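Long-range contacts in phosphatidylinositol 4,5-bisphosphate-binding protein SLM1 (PDB 4A6H), which binds phosphatidylinositol 4,5-bisphosphate at the plasma membrane through this PH domain and acts as an effector of TORC2 and calcineurin signalling: residues A[34-39]-A[47-52]; A[60-65]-A[105-110]; A[79-84]-A[95-100]. One frame throughout, in Å; residues are numbered along the deposited sequence.

Interaction 1: A[34-39]-A[47-52]; sequences LHEFKT and VPVMSL. With I4D (D-myo-inositol-4-phosphate), chain H; PO4 (phosphate ion), chain F.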
loop_
_atom_site.group_PDB
_atom_site.type_symbol
_atom_site.label_atom_id
_atom_site.label_comp_id
_atom_site.label_asym_id
_atom_site.label_seq_id
_atom_site.Cartn_x
_atom_site.Cartn_y
_atom_site.Cartn_z
ATOM N N LEU A 34 -9.950 3.140 4.748
ATOM C CA LEU A 34 -9.876 3.908 5.976
ATOM C C LEU A 34 -10.652 3.098 7.018
ATOM O O LEU A 34 -11.882 2.946 6.910
ATOM C CB LEU A 34 -10.477 5.303 5.766
ATOM C CG LEU A 34 -10.504 6.168 7.026
ATOM C CD1 LEU A 34 -9.094 6.493 7.470
ATOM C CD2 LEU A 34 -11.310 7.432 6.779
ATOM N N HIS A 35 -9.931 2.524 7.988
ATOM C CA HIS A 35 -10.552 1.758 9.052
ATOM C C HIS A 35 -10.762 2.617 10.272
ATOM O O HIS A 35 -9.923 3.460 10.595
ATOM C CB HIS A 35 -9.655 0.600 9.514
ATOM C CG HIS A 35 -9.305 -0.385 8.444
ATOM N ND1 HIS A 35 -10.203 -1.310 7.959
ATOM C CD2 HIS A 35 -8.135 -0.620 7.799
ATOM C CE1 HIS A 35 -9.610 -2.059 7.048
ATOM N NE2 HIS A 35 -8.351 -1.670 6.940
ATOM N N GLU A 36 -11.884 2.397 10.942
ATOM C CA GLU A 36 -12.110 2.951 12.279
ATOM C C GLU A 36 -12.084 1.843 13.310
ATOM O O GLU A 36 -12.691 0.792 13.106
ATOM C CB GLU A 36 -13.471 3.642 12.369
ATOM C CG GLU A 36 -13.708 4.280 13.746
ATOM C CD GLU A 36 -15.131 4.783 13.937
ATOM O OE1 GLU A 36 -15.982 4.527 13.061
ATOM O OE2 GLU A 36 -15.388 5.461 14.958
ATOM N N PHE A 37 -11.377 2.093 14.406
ATOM C CA PHE A 37 -11.402 1.243 15.599
ATOM C C PHE A 37 -11.901 2.059 16.782
ATOM O O PHE A 37 -11.772 3.287 16.811
ATOM C CB PHE A 37 -10.007 0.690 15.893
ATOM C CG PHE A 37 -9.416 -0.121 14.761
ATOM C CD1 PHE A 37 -8.696 0.494 13.763
ATOM C CD2 PHE A 37 -9.588 -1.496 14.693
ATOM C CE1 PHE A 37 -8.145 -0.233 12.716
ATOM C CE2 PHE A 37 -9.031 -2.228 13.644
ATOM C CZ PHE A 37 -8.321 -1.596 12.654
ATOM N N LYS A 38 -12.457 1.381 17.772
ATOM C CA LYS A 38 -12.918 2.076 18.962
ATOM C C LYS A 38 -11.765 2.687 19.748
ATOM O O LYS A 38 -11.896 3.763 20.348
ATOM C CB LYS A 38 -13.684 1.114 19.862
ATOM C CG LYS A 38 -15.082 0.802 19.365
ATOM C CD LYS A 38 -15.774 -0.195 20.284
ATOM C CE LYS A 38 -17.274 -0.219 20.028
ATOM N NZ LYS A 38 -17.592 -0.466 18.596
ATOM N N THR A 39 -10.636 1.984 19.771
ATOM C CA THR A 39 -9.476 2.444 20.517
ATOM C C THR A 39 -8.190 2.305 19.730
ATOM O O THR A 39 -8.167 1.727 18.635
ATOM C CB THR A 39 -9.266 1.648 21.823
ATOM O OG1 THR A 39 -8.752 0.347 21.509
ATOM C CG2 THR A 39 -10.572 1.492 22.604
ATOM N N VAL A 47 -10.712 -5.645 15.515
ATOM C CA VAL A 47 -11.926 -5.721 14.690
ATOM C C VAL A 47 -12.426 -4.306 14.343
ATOM O O VAL A 47 -12.924 -3.592 15.205
ATOM C CB VAL A 47 -13.065 -6.482 15.399
ATOM C CG1 VAL A 47 -14.316 -6.511 14.529
ATOM C CG2 VAL A 47 -12.631 -7.910 15.764
ATOM N N PRO A 48 -12.309 -3.892 13.071
ATOM C CA PRO A 48 -12.758 -2.524 12.778
ATOM C C PRO A 48 -14.238 -2.300 13.088
ATOM O O PRO A 48 -15.059 -3.195 12.842
ATOM C CB PRO A 48 -12.536 -2.406 11.258
ATOM C CG PRO A 48 -11.449 -3.375 10.963
ATOM C CD PRO A 48 -11.687 -4.541 11.906
ATOM N N VAL A 49 -14.587 -1.112 13.569
ATOM C CA VAL A 49 -15.999 -0.742 13.660
ATOM C C VAL A 49 -16.551 -0.547 12.251
ATOM O O VAL A 49 -17.710 -0.873 11.968
ATOM C CB VAL A 49 -16.238 0.530 14.511
ATOM C CG1 VAL A 49 -15.368 0.513 15.767
ATOM C CG2 VAL A 49 -15.984 1.765 13.706
ATOM N N MET A 50 -15.713 -0.036 11.354
ATOM C CA MET A 50 -16.085 0.060 9.949
ATOM C C MET A 50 -14.830 0.175 9.105
ATOM O O MET A 50 -13.783 0.630 9.567
ATOM C CB MET A 50 -17.016 1.250 9.688
ATOM C CG MET A 50 -16.357 2.596 9.902
ATOM S SD MET A 50 -17.307 4.017 9.291
ATOM C CE MET A 50 -16.125 5.340 9.547
ATOM N N SER A 51 -14.948 -0.237 7.851
ATOM C CA SER A 51 -13.856 -0.158 6.898
ATOM C C SER A 51 -14.392 0.473 5.622
ATOM O O SER A 51 -15.238 -0.115 4.931
ATOM C CB SER A 51 -13.281 -1.550 6.606
ATOM O OG SER A 51 -12.809 -2.162 7.795
ATOM N N LEU A 52 -13.902 1.667 5.322
ATOM C CA LEU A 52 -14.361 2.437 4.173
ATOM C C LEU A 52 -13.448 2.203 2.981
ATOM O O LEU A 52 -12.283 2.603 2.996
ATOM C CB LEU A 52 -14.346 3.930 4.507
ATOM C CG LEU A 52 -15.354 4.423 5.534
ATOM C CD1 LEU A 52 -14.928 5.773 6.101
ATOM C CD2 LEU A 52 -16.735 4.515 4.930
HETATM O O5 I4D H . -4.171 2.221 17.076
HETATM C C5 I4D H . -3.853 1.760 15.778
HETATM C C6 I4D H . -2.347 1.970 15.596
HETATM O O6 I4D H . -1.585 2.398 16.726
HETATM C C4 I4D H . -4.361 0.385 15.565
HETATM O O4 I4D H . -5.774 0.231 15.740
HETATM P P4 I4D H . -6.481 -0.615 16.805
HETATM O O43 I4D H . -5.671 -0.778 18.017
HETATM O O42 I4D H . -6.725 -1.908 16.203
HETATM O O41 I4D H . -7.769 -0.055 17.216
HETATM C C3 I4D H . -3.563 -0.305 14.341
HETATM O O3 I4D H . -4.099 -1.661 13.853
HETATM C C2 I4D H . -2.114 0.040 13.815
HETATM O O2 I4D H . -1.834 -0.242 12.474
HETATM C C1 I4D H . -1.556 1.338 14.380
HETATM O O1 I4D H . -0.169 1.734 14.183
HETATM P P PO4 F . -6.091 -3.632 4.371
HETATM O O1 PO4 F . -6.906 -2.456 4.836
HETATM O O2 PO4 F . -5.053 -3.971 5.391
HETATM O O3 PO4 F . -6.974 -4.841 4.222
HETATM O O4 PO4 F . -5.414 -3.276 3.079
HETATM O O HOH W 1 -12.741 -1.477 17.238
#

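Interaction 2: A[60-65]-A[105-110]; sequences TEHSRK and SMMSWF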
loop_
_atom_site.group_PDB
_atom_site.type_symbol
_atom_site.label_atom_id
_atom_site.label_comp_id
_atom_site.label_asym_id
_atom_site.label_seq_id
_atom_site.Cartn_x
_atom_site.Cartn_y
_atom_site.Cartn_z
ATOM N N THR A 60 -13.268 15.822 -0.946
ATOM C CA THR A 60 -13.723 16.906 -1.792
ATOM C C THR A 60 -13.276 18.250 -1.232
ATOM O O THR A 60 -12.382 18.895 -1.783
ATOM C CB THR A 60 -15.242 16.836 -1.997
ATOM O OG1 THR A 60 -15.892 16.740 -0.725
ATOM C CG2 THR A 60 -15.605 15.602 -2.821
ATOM N N GLU A 61 -13.877 18.675 -0.135
ATOM C CA GLU A 61 -13.517 19.961 0.429
ATOM C C GLU A 61 -12.867 19.843 1.794
ATOM O O GLU A 61 -12.946 18.796 2.460
ATOM C CB GLU A 61 -14.721 20.902 0.485
ATOM C CG GLU A 61 -15.962 20.290 1.063
ATOM C CD GLU A 61 -17.124 21.262 1.124
ATOM O OE1 GLU A 61 -16.897 22.477 1.313
ATOM O OE2 GLU A 61 -18.274 20.803 0.988
ATOM N N HIS A 62 -12.208 20.918 2.192
ATOM C CA HIS A 62 -11.649 21.033 3.516
ATOM C C HIS A 62 -11.652 22.475 3.988
ATOM O O HIS A 62 -11.816 23.417 3.203
ATOM C CB HIS A 62 -10.236 20.441 3.577
ATOM C CG HIS A 62 -9.232 21.191 2.764
ATOM N ND1 HIS A 62 -8.750 22.425 3.140
ATOM C CD2 HIS A 62 -8.624 20.887 1.593
ATOM C CE1 HIS A 62 -7.886 22.853 2.234
ATOM N NE2 HIS A 62 -7.793 21.940 1.284
ATOM N N SER A 63 -11.484 22.646 5.287
ATOM C CA SER A 63 -11.449 23.973 5.871
ATOM C C SER A 63 -10.315 24.799 5.292
ATOM O O SER A 63 -9.257 24.269 4.965
ATOM C CB SER A 63 -11.239 23.897 7.385
ATOM O OG SER A 63 -12.194 23.066 8.024
ATOM N N ARG A 64 -10.536 26.104 5.190
ATOM C CA ARG A 64 -9.433 27.028 4.974
ATOM C C ARG A 64 -8.842 27.394 6.334
ATOM O O ARG A 64 -9.570 27.505 7.320
ATOM C CB ARG A 64 -9.914 28.282 4.246
ATOM C CG ARG A 64 -10.340 28.043 2.813
ATOM C CD ARG A 64 -10.691 29.355 2.137
ATOM N NE ARG A 64 -9.623 30.344 2.262
ATOM C CZ ARG A 64 -9.739 31.616 1.893
ATOM N NH1 ARG A 64 -10.878 32.055 1.379
ATOM N NH2 ARG A 64 -8.718 32.451 2.039
ATOM N N LYS A 65 -7.525 27.576 6.395
ATOM C CA LYS A 65 -6.880 27.862 7.672
ATOM C C LYS A 65 -7.351 29.188 8.266
ATOM O O LYS A 65 -7.701 30.123 7.539
ATOM C CB LYS A 65 -5.351 27.830 7.555
ATOM C CG LYS A 65 -4.631 28.005 8.891
ATOM C CD LYS A 65 -3.134 27.779 8.760
ATOM C CE LYS A 65 -2.407 28.090 10.064
ATOM N NZ LYS A 65 -2.841 27.228 11.200
ATOM N N SER A 105 -2.902 18.838 10.853
ATOM C CA SER A 105 -3.222 17.422 10.942
ATOM C C SER A 105 -4.283 17.079 9.910
ATOM O O SER A 105 -4.207 16.047 9.239
ATOM C CB SER A 105 -3.721 17.063 12.338
ATOM O OG SER A 105 -4.119 15.706 12.390
ATOM N N MET A 106 -5.287 17.946 9.806
ATOM C CA MET A 106 -6.342 17.732 8.830
ATOM C C MET A 106 -5.748 17.630 7.430
ATOM O O MET A 106 -6.136 16.763 6.641
ATOM C CB MET A 106 -7.389 18.847 8.910
ATOM C CG MET A 106 -8.460 18.808 7.819
ATOM S SD MET A 106 -7.924 19.484 6.236
ATOM C CE MET A 106 -8.000 21.227 6.624
ATOM N N MET A 107 -4.795 18.503 7.112
ATOM C CA MET A 107 -4.238 18.494 5.770
ATOM C C MET A 107 -3.393 17.247 5.519
ATOM O O MET A 107 -3.349 16.744 4.400
ATOM C CB MET A 107 -3.440 19.764 5.487
ATOM C CG MET A 107 -4.317 21.000 5.246
ATOM S SD MET A 107 -5.494 20.815 3.886
ATOM C CE MET A 107 -4.403 20.697 2.468
ATOM N N SER A 108 -2.752 16.730 6.558
ATOM C CA SER A 108 -2.055 15.451 6.421
ATOM C C SER A 108 -3.034 14.322 6.059
ATOM O O SER A 108 -2.777 13.534 5.150
ATOM C CB SER A 108 -1.269 15.117 7.685
ATOM O OG SER A 108 -0.642 13.850 7.572
ATOM N N TRP A 109 -4.167 14.260 6.757
ATOM C CA TRP A 109 -5.198 13.281 6.422
ATOM C C TRP A 109 -5.731 13.510 5.006
ATOM O O TRP A 109 -5.859 12.568 4.221
ATOM C CB TRP A 109 -6.353 13.366 7.417
ATOM C CG TRP A 109 -6.081 12.683 8.724
ATOM C CD1 TRP A 109 -5.747 13.274 9.908
ATOM C CD2 TRP A 109 -6.098 11.270 8.966
ATOM N NE1 TRP A 109 -5.574 12.314 10.882
ATOM C CE2 TRP A 109 -5.798 11.078 10.333
ATOM C CE3 TRP A 109 -6.383 10.150 8.175
ATOM C CZ2 TRP A 109 -5.738 9.806 10.912
ATOM C CZ3 TRP A 109 -6.321 8.888 8.756
ATOM C CH2 TRP A 109 -6.006 8.734 10.108
ATOM N N PHE A 110 -6.055 14.765 4.695
ATOM C CA PHE A 110 -6.661 15.108 3.421
ATOM C C PHE A 110 -5.739 14.726 2.278
ATOM O O PHE A 110 -6.165 14.069 1.338
ATOM C CB PHE A 110 -6.973 16.614 3.363
ATOM C CG PHE A 110 -7.684 17.036 2.105
ATOM C CD1 PHE A 110 -9.071 17.015 2.035
ATOM C CD2 PHE A 110 -6.964 17.418 0.984
ATOM C CE1 PHE A 110 -9.731 17.390 0.868
ATOM C CE2 PHE A 110 -7.616 17.795 -0.181
ATOM C CZ PHE A 110 -9.002 17.776 -0.237
#

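Interaction 3: A[79-84]-A[95-100]; sequences KFVLHA and NWVFKA. With I4D (D-myo-inositol-4-phosphate), chain G; PO4 (phosphate ion), chain E.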
loop_
_atom_site.group_PDB
_atom_site.type_symbol
_atom_site.label_atom_id
_atom_site.label_comp_id
_atom_site.label_asym_id
_atom_site.label_seq_id
_atom_site.Cartn_x
_atom_site.Cartn_y
_atom_site.Cartn_z
ATOM N N LYS A 79 -11.412 20.582 9.429
ATOM C CA LYS A 79 -12.418 19.651 8.911
ATOM C C LYS A 79 -12.197 19.298 7.448
ATOM O O LYS A 79 -11.640 20.095 6.685
ATOM C CB LYS A 79 -13.817 20.254 9.075
ATOM C CG LYS A 79 -14.282 20.346 10.514
ATOM C CD LYS A 79 -15.580 21.125 10.640
ATOM C CE LYS A 79 -15.264 22.580 10.943
ATOM N NZ LYS A 79 -16.472 23.422 11.138
ATOM N N PHE A 80 -12.634 18.102 7.058
ATOM C CA PHE A 80 -12.665 17.716 5.654
ATOM C C PHE A 80 -13.860 16.827 5.353
ATOM O O PHE A 80 -14.478 16.268 6.264
ATOM C CB PHE A 80 -11.341 17.074 5.191
ATOM C CG PHE A 80 -11.078 15.695 5.755
ATOM C CD1 PHE A 80 -10.456 15.538 6.984
ATOM C CD2 PHE A 80 -11.428 14.560 5.036
ATOM C CE1 PHE A 80 -10.204 14.261 7.499
ATOM C CE2 PHE A 80 -11.181 13.289 5.542
ATOM C CZ PHE A 80 -10.567 13.146 6.775
ATOM N N VAL A 81 -14.184 16.711 4.069
ATOM C CA VAL A 81 -15.322 15.925 3.621
ATOM C C VAL A 81 -14.874 14.721 2.814
ATOM O O VAL A 81 -14.055 14.841 1.890
ATOM C CB VAL A 81 -16.256 16.774 2.742
ATOM C CG1 VAL A 81 -17.435 15.941 2.262
ATOM C CG2 VAL A 81 -16.705 18.021 3.501
ATOM N N LEU A 82 -15.420 13.566 3.178
ATOM C CA LEU A 82 -15.230 12.314 2.457
ATOM C C LEU A 82 -16.537 12.006 1.739
ATOM O O LEU A 82 -17.592 11.926 2.366
ATOM C CB LEU A 82 -14.850 11.187 3.426
ATOM C CG LEU A 82 -14.477 9.834 2.827
ATOM C CD1 LEU A 82 -13.211 9.955 1.994
ATOM C CD2 LEU A 82 -14.282 8.822 3.940
ATOM N N HIS A 83 -16.458 11.845 0.418
ATOM C CA HIS A 83 -17.631 11.643 -0.430
ATOM C C HIS A 83 -17.712 10.200 -0.917
ATOM O O HIS A 83 -16.702 9.632 -1.318
ATOM C CB HIS A 83 -17.528 12.568 -1.646
ATOM C CG HIS A 83 -18.639 12.406 -2.636
ATOM N ND1 HIS A 83 -19.881 12.977 -2.457
ATOM C CD2 HIS A 83 -18.685 11.772 -3.833
ATOM C CE1 HIS A 83 -20.650 12.688 -3.491
ATOM N NE2 HIS A 83 -19.948 11.962 -4.342
ATOM N N ALA A 84 -18.905 9.606 -0.882
ATOM C CA ALA A 84 -19.091 8.242 -1.382
ATOM C C ALA A 84 -19.537 8.210 -2.841
ATOM O O ALA A 84 -20.519 8.854 -3.221
ATOM C CB ALA A 84 -20.090 7.488 -0.512
ATOM N N ASN A 95 -22.111 12.277 2.046
ATOM C CA ASN A 95 -20.883 12.931 2.486
ATOM C C ASN A 95 -20.713 12.884 3.991
ATOM O O ASN A 95 -21.632 13.204 4.739
ATOM C CB ASN A 95 -20.888 14.386 2.034
ATOM C CG ASN A 95 -20.999 14.523 0.538
ATOM O OD1 ASN A 95 -20.015 14.371 -0.175
ATOM N ND2 ASN A 95 -22.207 14.791 0.050
ATOM N N TRP A 96 -19.526 12.485 4.425
ATOM C CA TRP A 96 -19.200 12.457 5.840
ATOM C C TRP A 96 -18.159 13.507 6.172
ATOM O O TRP A 96 -17.242 13.765 5.388
ATOM C CB TRP A 96 -18.701 11.078 6.239
ATOM C CG TRP A 96 -19.821 10.106 6.491
ATOM C CD1 TRP A 96 -21.158 10.325 6.296
ATOM C CD2 TRP A 96 -19.703 8.770 6.989
ATOM N NE1 TRP A 96 -21.876 9.203 6.639
ATOM C CE2 TRP A 96 -21.008 8.234 7.066
ATOM C CE3 TRP A 96 -18.624 7.971 7.367
ATOM C CZ2 TRP A 96 -21.259 6.932 7.516
ATOM C CZ3 TRP A 96 -18.879 6.673 7.816
ATOM C CH2 TRP A 96 -20.184 6.174 7.886
ATOM N N VAL A 97 -18.311 14.130 7.334
ATOM C CA VAL A 97 -17.434 15.217 7.724
ATOM C C VAL A 97 -16.560 14.755 8.875
ATOM O O VAL A 97 -17.071 14.223 9.870
ATOM C CB VAL A 97 -18.238 16.460 8.129
ATOM C CG1 VAL A 97 -17.305 17.555 8.630
ATOM C CG2 VAL A 97 -19.064 16.966 6.944
ATOM N N PHE A 98 -15.248 14.924 8.714
ATOM C CA PHE A 98 -14.275 14.568 9.727
ATOM C C PHE A 98 -13.588 15.794 10.282
ATOM O O PHE A 98 -13.386 16.781 9.579
ATOM C CB PHE A 98 -13.217 13.624 9.148
ATOM C CG PHE A 98 -13.747 12.259 8.810
ATOM C CD1 PHE A 98 -14.279 12.007 7.562
ATOM C CD2 PHE A 98 -13.719 11.228 9.744
ATOM C CE1 PHE A 98 -14.770 10.751 7.246
ATOM C CE2 PHE A 98 -14.208 9.974 9.428
ATOM C CZ PHE A 98 -14.731 9.733 8.180
ATOM N N LYS A 99 -13.227 15.725 11.554
ATOM C CA LYS A 99 -12.550 16.825 12.207
ATOM C C LYS A 99 -11.290 16.322 12.906
ATOM O O LYS A 99 -11.346 15.405 13.723
ATOM C CB LYS A 99 -13.489 17.514 13.202
ATOM C CG LYS A 99 -12.848 18.676 13.958
ATOM C CD LYS A 99 -13.868 19.478 14.765
ATOM C CE LYS A 99 -14.421 18.690 15.926
ATOM N NZ LYS A 99 -15.229 19.577 16.816
ATOM N N ALA A 100 -10.153 16.941 12.591
ATOM C CA ALA A 100 -8.893 16.573 13.217
ATOM C C ALA A 100 -8.558 17.593 14.296
ATOM O O ALA A 100 -9.338 18.514 14.567
ATOM C CB ALA A 100 -7.774 16.493 12.185
HETATM O O5 I4D G . -20.281 20.771 12.469
HETATM C C5 I4D G . -19.833 21.396 13.795
HETATM C C6 I4D G . -18.367 21.956 13.692
HETATM O O6 I4D G . -18.052 22.674 12.537
HETATM C C4 I4D G . -20.692 21.040 15.127
HETATM O O4 I4D G . -22.093 20.738 15.065
HETATM P P4 I4D G . -22.788 19.375 15.121
HETATM O O43 I4D G . -21.991 18.306 15.770
HETATM O O42 I4D G . -23.157 18.915 13.784
HETATM O O41 I4D G . -24.058 19.584 15.829
HETATM C C3 I4D G . -20.236 21.873 16.272
HETATM O O3 I4D G . -20.628 21.234 17.470
HETATM C C2 I4D G . -18.717 22.080 16.261
HETATM O O2 I4D G . -17.971 21.389 17.235
HETATM C C1 I4D G . -17.833 22.467 15.008
HETATM O O1 I4D G . -16.423 22.779 15.211
HETATM P P PO4 E . -25.392 14.195 2.865
HETATM O O1 PO4 E . -25.172 15.336 3.829
HETATM O O2 PO4 E . -25.123 12.889 3.574
HETATM O O3 PO4 E . -26.820 14.228 2.374
HETATM O O4 PO4 E . -24.462 14.328 1.686
#

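Interaction 1: A[34-39]-A[47-52]
The His35 ring meets Ser51 at its edge: Ser51 OG lies in the ring plane, 2.7 Å from His35 ND1, in a hydrogen bond whose donor could be either group. At the far side of the ring His35 NE2 donates to PO4 O1 of a phosphate ion at 2.7 Å, so the imidazole is held at both nitrogens and its rotation is fixed. The ion, probably from the crystallisation liquor, is also bound by Thr30 and Asn32 of the same chain and by Thr30, Asn32 and His35 of the second subunit, so that it bridges the two copies. Phe37 has an inositol 4-phosphate over one face, O42 3.3 Å above the plane and toward the rim, although the exact placing of this phosphate is doubtful because its O41 sits too close to the protein. With CG beside the backbone N (chi1 -58°), the ring turns back toward Pro48 although the side chain sets out away from it, and Phe37 CE2 lies 3.8 Å from Pro48 CG. Phe37 and Thr39 share their ligand pocket with Glu6 and Asp45.

The rings stand on an antiparallel pair of strands in the PH-domain sheet, Leu34 and Leu52 forming one hydrogen-bonded pair and Glu36 and Met50 another. Both Val49 and Met50 face Glu36, a classic beta bulge: Glu36 N donates to Met50 O at 2.9 Å, and Val49 N reaches Glu36 O by a more bent bond (138°). Proline suits position 48, where no strand N-H is needed. On the other face from His35, Leu34 and Leu52 lie side by side, CD2 to CD1 at 4.0 Å. The extended Glu36 chain sends OE1 to a salt bridge with Arg14, and the flexible Met50 fits beside it, CE 3.6 Å from Glu36 OE1.

Interaction 2: A[60-65]-A[105-110]
Strand 60-62 and helix 105-110 run nearly antiparallel, at 167°, with their axes 10.3 Å apart, so that the gap is filled by side chains reaching from one element to the other, with no hydrogen bond across it. His62 does most of the bridging. Its CG takes the position between the backbone N and the carbonyl carbon (chi1 66°), which drops the imidazole among three helix residues. The edge of the His62 ring is turned to the face of Phe110 in a T-shaped pair, with planes at 74° and CD2 3.6 Å from Phe110 CZ. Met107 SD sits over one face of the imidazole, 3.6 Å from the ring centroid, and the bent chain of Met107 also lays CE off-centre against that ring. Met106 comes in obliquely, its SD 3.7 Å from His62 CB and its CE 3.7 Å from Ser63 O. Methionine suits these two places because its pliable, polarisable thioether can mould itself to a flat ring. The polar side of the imidazole is not wasted: ND1 donates to Ser63 O at 2.6 Å, in the ring plane though above the carbonyl plane, which fixes the ring's rotation. The edge of Phe110 meets the backbone at Thr60 O. Ser63 OG is hydrogen-bonded to the backbone N of Lys79 on the neighbouring strand. This is the packing of the PH fold, whose C-terminal helix closes one end of the bent beta sheet.

Interaction 3: A[79-84]-A[95-100]
Two strands of a beta hairpin in the PH-domain sheet meet here, and one end of the pair carries Lys79 and Lys99 of an inositol 4-phosphate pocket that Arg15, Lys20 and Tyr22 also line. Their side chains lie side by side and point the same way, Lys79 CG being 4.0 Å from Lys99 CB. Lys99 NZ makes a weak hydrogen bond to O2 of the ligand; the modelled approach of Lys79 NZ is too close to be trusted. Long, flexible ammonium-ended chains can reach out from the strands to the inositol hydroxyls, and a basic pocket is consistent with binding anionic inositol phosphates.

Away from the ligand, Phe80 pairs with Phe98 and Leu82 with Trp96, each through two backbone bonds. These four residues turn their side chains to the same face of the sheet. Phe98 CB rests over one face of the Phe80 ring, 3.5 Å from Phe80 CE1, whereas the two rings are nearly parallel (17°) but slid apart until they barely overlap. Phe80 has CG between its backbone N and carbonyl carbon (chi1 70°), which brings the ring across to Phe98; its other neighbours include Met106 and Phe110 of the C-terminal helix. Leu82 CB comes to the edge of the Phe98 ring at 3.8 Å from CE1. Phe80, Leu82 and Phe98 suit the domain core; Trp96 lies at its margin, where Arg14 meets it.

On the other face, Asn95 OD1 accepts a bond from His83 ND1 at 2.7 Å, and in this crystal Asn95 ND2 donates to a phosphate ion, probably from the crystallisation liquor. With apolar residues within and the two pocket lysines at one end of the outer face, the pair belongs to the second sheet of the PH fold, strands 57-62, 79-84 and 95-99, which packs nearly orthogonally on the first.

The three contacts belong to one PH domain, and interactions 1 and 3 lie on opposite sides of its centre, about 15 Å apart between centres. Their inward faces nevertheless touch: Met50 SD comes within 3.4 Å of Trp96 CZ3, and Leu52 CD1 within 3.8 Å of Leu82 CD2. Interaction 2 adjoins interaction 3, with centres about 9 Å apart, because strands 57-62 and 79-84 are neighbours in the sheet. The C-terminal helix links it to interaction 1 as well, through Trp109 CZ3 and Leu34 CD1 at 3.9 Å. Interactions 1 and 3 each border a different inositol 4-phosphate, and the side chain of Ser63 lies about 7 Å from the one bordered by interaction 3.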